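Local structure of nudix Hydrolase, RenU (Mycolicibacterium smegmatis, 6UUF) at residues A[5-17]-A[95-107]. The protein is a magnesium-dependent hydrolase of the Nudix family that probably cleaves nucleoside diphosphate derivatives, possibly NADH among them. The protein carries 3 engineered substitutions. Sequence-based numbering, arbitrary orientation.
Sequences GDGWVMSENGARF and AEVAGIGGTQWTY
Phe17 lies against Trp105 and Val97, joining the N-terminal hairpin 8-18 to the hairpin of strands 87-98 and 104-113. Its CB sits over the indole face, 3.6 Å from the centroid of the five-membered ring of Trp105 and only 8° off the normal, a CH-pi contact. Beyond it, Phe17 CG lies over the CG-CD2 bond of the five-membered ring of Trp105, and CD2 of Phe17 reaches CE3 of Trp105 at 3.7 Å. The two ring planes meet obliquely, at 37°. Farther out the phenyl leaves the indole for Val97: CZ of Phe17 touches Val97 CG2 at 3.7 Å, and CE1 faces the other methyl, CG1. That CG1, placed opposite the backbone N (chi1 178°), also meets Ser11 CB at 3.5 Å. Val9 CG2 approaches the indole edge near its plane, while CG1 packs toward Thr103 and Gln104. Trp105 NE1 is hydrogen-bonded to the backbone O of Trp18, just after segment 5-17. An alanine in place of Trp105 would probably open a gap beneath Phe17 CB, leave the phenyl freer to shift and deprive Trp18 O of its indole N-H partner. At the turns the backbones clasp each other: Ile100 N donates to Met10 O (2.7 Å), and Glu12 N to Ala98 O (2.9 Å), forming a single bridge between Ser11 and Gly99. Gly99 CA lies 3.3 Å from Met10 O in a CA-H...O contact. Ser11 OG accepts a hydrogen bond from Ala15 N, bracing the type I turn 11-14. The small two-stranded sheet of 8-10 and 16-18 thus packs on the projecting end of hairpin 87-113, whose strands belong to the mixed sheet of the Nudix fold; 104-113 runs parallel to strand 23-31 there, and Trp105 also touches Ala23.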
# COMPACT_ATOMS: atom_id res chain seq x y z
N GLY A 5 7.57 -9.42 10.32
CA GLY A 5 6.61 -9.77 11.44
C GLY A 5 6.63 -11.23 11.81
O GLY A 5 5.61 -11.80 12.25
N ASP A 6 7.86 -11.77 11.74
CA ASP A 6 8.21 -13.18 11.45
C ASP A 6 7.29 -14.32 11.93
O ASP A 6 7.68 -15.11 12.78
CB ASP A 6 9.67 -13.48 11.90
CG ASP A 6 10.72 -12.89 10.95
OD1 ASP A 6 11.10 -11.71 11.14
OD2 ASP A 6 11.15 -13.61 10.02
N GLY A 7 6.10 -14.43 11.34
CA GLY A 7 5.29 -15.62 11.55
C GLY A 7 3.90 -15.55 10.99
O GLY A 7 3.48 -14.57 10.43
N TRP A 8 3.19 -16.64 11.15
CA TRP A 8 1.90 -16.83 10.52
C TRP A 8 0.83 -16.49 11.49
O TRP A 8 0.97 -16.71 12.69
CB TRP A 8 1.71 -18.30 10.09
CG TRP A 8 2.72 -18.74 9.10
CD1 TRP A 8 3.78 -19.58 9.31
CD2 TRP A 8 2.76 -18.37 7.74
NE1 TRP A 8 4.49 -19.74 8.14
CE2 TRP A 8 3.87 -19.02 7.15
CE3 TRP A 8 1.96 -17.56 6.94
CZ2 TRP A 8 4.20 -18.86 5.83
CZ3 TRP A 8 2.29 -17.39 5.61
CH2 TRP A 8 3.40 -18.04 5.06
N VAL A 9 -0.26 -15.97 10.97
CA VAL A 9 -1.54 -16.02 11.66
C VAL A 9 -2.47 -16.94 10.87
O VAL A 9 -2.59 -16.81 9.63
CB VAL A 9 -2.12 -14.62 11.77
CG1 VAL A 9 -3.52 -14.64 12.43
CG2 VAL A 9 -1.13 -13.73 12.53
N MET A 10 -3.11 -17.87 11.55
CA MET A 10 -4.12 -18.75 10.93
C MET A 10 -5.54 -18.22 11.11
O MET A 10 -5.98 -18.03 12.23
CB MET A 10 -4.06 -20.16 11.54
CG MET A 10 -5.03 -21.16 10.87
SD MET A 10 -4.67 -21.58 9.15
CE MET A 10 -2.87 -21.76 9.25
N SER A 11 -6.28 -18.04 10.03
CA SER A 11 -7.67 -17.58 10.14
C SER A 11 -8.63 -18.62 10.70
O SER A 11 -8.34 -19.83 10.68
CB SER A 11 -8.22 -17.13 8.78
OG SER A 11 -8.46 -18.20 7.88
N GLU A 12 -9.78 -18.14 11.14
CA GLU A 12 -10.95 -18.97 11.39
C GLU A 12 -11.29 -19.88 10.21
O GLU A 12 -11.49 -21.06 10.41
CB GLU A 12 -12.16 -18.11 11.75
CG GLU A 12 -12.08 -17.49 13.14
CD GLU A 12 -13.34 -16.73 13.53
OE1 GLU A 12 -14.14 -16.39 12.63
OE2 GLU A 12 -13.52 -16.45 14.74
N ASN A 13 -11.32 -19.36 8.98
CA ASN A 13 -11.58 -20.21 7.80
C ASN A 13 -10.40 -21.08 7.32
O ASN A 13 -10.49 -21.71 6.25
CB ASN A 13 -12.16 -19.36 6.65
CG ASN A 13 -13.59 -18.90 6.93
OD1 ASN A 13 -14.16 -19.20 7.99
ND2 ASN A 13 -14.17 -18.16 5.99
N GLY A 14 -9.31 -21.11 8.09
CA GLY A 14 -8.17 -22.00 7.87
C GLY A 14 -7.21 -21.63 6.75
O GLY A 14 -6.69 -22.50 6.10
N ALA A 15 -6.99 -20.34 6.50
CA ALA A 15 -5.88 -19.90 5.64
C ALA A 15 -4.86 -19.14 6.49
O ALA A 15 -5.21 -18.45 7.45
CB ALA A 15 -6.37 -19.04 4.50
N ARG A 16 -3.59 -19.27 6.13
CA ARG A 16 -2.54 -18.61 6.92
C ARG A 16 -2.25 -17.28 6.28
O ARG A 16 -2.34 -17.19 5.09
CB ARG A 16 -1.27 -19.45 7.01
CG ARG A 16 -0.52 -19.64 5.73
CD ARG A 16 0.71 -20.50 6.01
NE ARG A 16 0.42 -21.93 6.20
CZ ARG A 16 1.32 -22.81 6.66
NH1 ARG A 16 2.54 -22.41 7.03
NH2 ARG A 16 1.01 -24.08 6.76
N PHE A 17 -1.88 -16.29 7.10
CA PHE A 17 -1.51 -14.94 6.70
C PHE A 17 -0.16 -14.63 7.29
O PHE A 17 0.07 -14.90 8.47
CB PHE A 17 -2.49 -13.97 7.29
CG PHE A 17 -3.85 -14.07 6.70
CD1 PHE A 17 -4.74 -15.08 7.09
CD2 PHE A 17 -4.26 -13.17 5.73
CE1 PHE A 17 -6.00 -15.21 6.50
CE2 PHE A 17 -5.54 -13.27 5.17
CZ PHE A 17 -6.41 -14.31 5.54
N ALA A 95 -8.47 -4.50 5.37
CA ALA A 95 -8.72 -5.93 5.52
C ALA A 95 -8.50 -6.35 6.97
O ALA A 95 -7.55 -5.91 7.62
CB ALA A 95 -7.82 -6.73 4.58
N GLU A 96 -9.39 -7.20 7.45
CA GLU A 96 -9.46 -7.59 8.84
C GLU A 96 -9.91 -9.05 8.90
O GLU A 96 -10.97 -9.42 8.34
CB GLU A 96 -10.50 -6.72 9.51
CG GLU A 96 -10.53 -6.80 11.00
CD GLU A 96 -11.50 -5.78 11.58
OE1 GLU A 96 -12.68 -5.78 11.16
OE2 GLU A 96 -11.06 -4.97 12.43
N VAL A 97 -9.10 -9.89 9.55
CA VAL A 97 -9.37 -11.32 9.56
C VAL A 97 -9.35 -11.79 10.97
O VAL A 97 -8.38 -11.54 11.68
CB VAL A 97 -8.36 -12.14 8.73
CG1 VAL A 97 -8.65 -13.61 8.81
CG2 VAL A 97 -8.45 -11.74 7.26
N ALA A 98 -10.44 -12.47 11.36
CA ALA A 98 -10.51 -13.19 12.60
C ALA A 98 -9.54 -14.38 12.52
O ALA A 98 -9.74 -15.27 11.69
CB ALA A 98 -11.93 -13.69 12.85
N GLY A 99 -8.48 -14.34 13.33
CA GLY A 99 -7.54 -15.44 13.49
C GLY A 99 -7.99 -16.44 14.56
O GLY A 99 -8.89 -16.16 15.36
N ILE A 100 -7.36 -17.62 14.57
CA ILE A 100 -7.66 -18.65 15.57
C ILE A 100 -7.04 -18.23 16.90
O ILE A 100 -5.89 -17.77 16.94
CB ILE A 100 -7.13 -20.06 15.16
CG1 ILE A 100 -7.94 -20.60 13.98
CG2 ILE A 100 -7.21 -21.04 16.31
CD1 ILE A 100 -7.31 -21.78 13.28
N GLY A 101 -7.81 -18.40 17.96
CA GLY A 101 -7.32 -18.17 19.32
C GLY A 101 -7.23 -16.71 19.68
O GLY A 101 -6.20 -16.26 20.22
N GLY A 102 -8.30 -15.97 19.37
CA GLY A 102 -8.39 -14.55 19.66
C GLY A 102 -7.69 -13.64 18.69
O GLY A 102 -8.09 -12.48 18.54
N THR A 103 -6.65 -14.14 18.00
CA THR A 103 -5.71 -13.29 17.27
C THR A 103 -6.30 -12.71 15.98
O THR A 103 -7.37 -13.11 15.51
CB THR A 103 -4.35 -13.98 17.03
OG1 THR A 103 -4.53 -15.27 16.44
CG2 THR A 103 -3.60 -14.11 18.36
N GLN A 104 -5.61 -11.72 15.46
CA GLN A 104 -6.11 -10.92 14.36
C GLN A 104 -5.04 -10.67 13.31
O GLN A 104 -3.83 -10.68 13.60
CB GLN A 104 -6.60 -9.58 14.89
CG GLN A 104 -7.54 -8.88 13.93
CD GLN A 104 -8.43 -7.89 14.64
OE1 GLN A 104 -7.93 -7.01 15.32
NE2 GLN A 104 -9.74 -8.05 14.50
N TRP A 105 -5.50 -10.47 12.10
CA TRP A 105 -4.62 -10.03 11.05
C TRP A 105 -5.31 -8.88 10.36
O TRP A 105 -6.48 -8.96 10.03
CB TRP A 105 -4.37 -11.16 10.06
CG TRP A 105 -3.27 -10.85 9.16
CD1 TRP A 105 -1.95 -11.06 9.38
CD2 TRP A 105 -3.37 -10.21 7.90
NE1 TRP A 105 -1.21 -10.66 8.30
CE2 TRP A 105 -2.06 -10.13 7.37
CE3 TRP A 105 -4.44 -9.76 7.13
CZ2 TRP A 105 -1.80 -9.58 6.14
CZ3 TRP A 105 -4.18 -9.21 5.92
CH2 TRP A 105 -2.86 -9.12 5.43
N THR A 106 -4.56 -7.83 10.09
CA THR A 106 -5.11 -6.74 9.30
C THR A 106 -4.11 -6.27 8.27
O THR A 106 -2.86 -6.45 8.40
CB THR A 106 -5.42 -5.54 10.21
OG1 THR A 106 -4.22 -5.20 10.91
CG2 THR A 106 -6.50 -5.86 11.20
N TYR A 107 -4.67 -5.61 7.27
CA TYR A 107 -3.93 -4.84 6.31
C TYR A 107 -4.41 -3.40 6.46
O TYR A 107 -5.64 -3.14 6.34
CB TYR A 107 -4.22 -5.29 4.86
CG TYR A 107 -3.32 -4.62 3.85
CD1 TYR A 107 -3.58 -3.34 3.38
CD2 TYR A 107 -2.21 -5.28 3.35
CE1 TYR A 107 -2.73 -2.72 2.49
CE2 TYR A 107 -1.39 -4.69 2.39
CZ TYR A 107 -1.65 -3.41 1.99
OH TYR A 107 -0.81 -2.84 1.08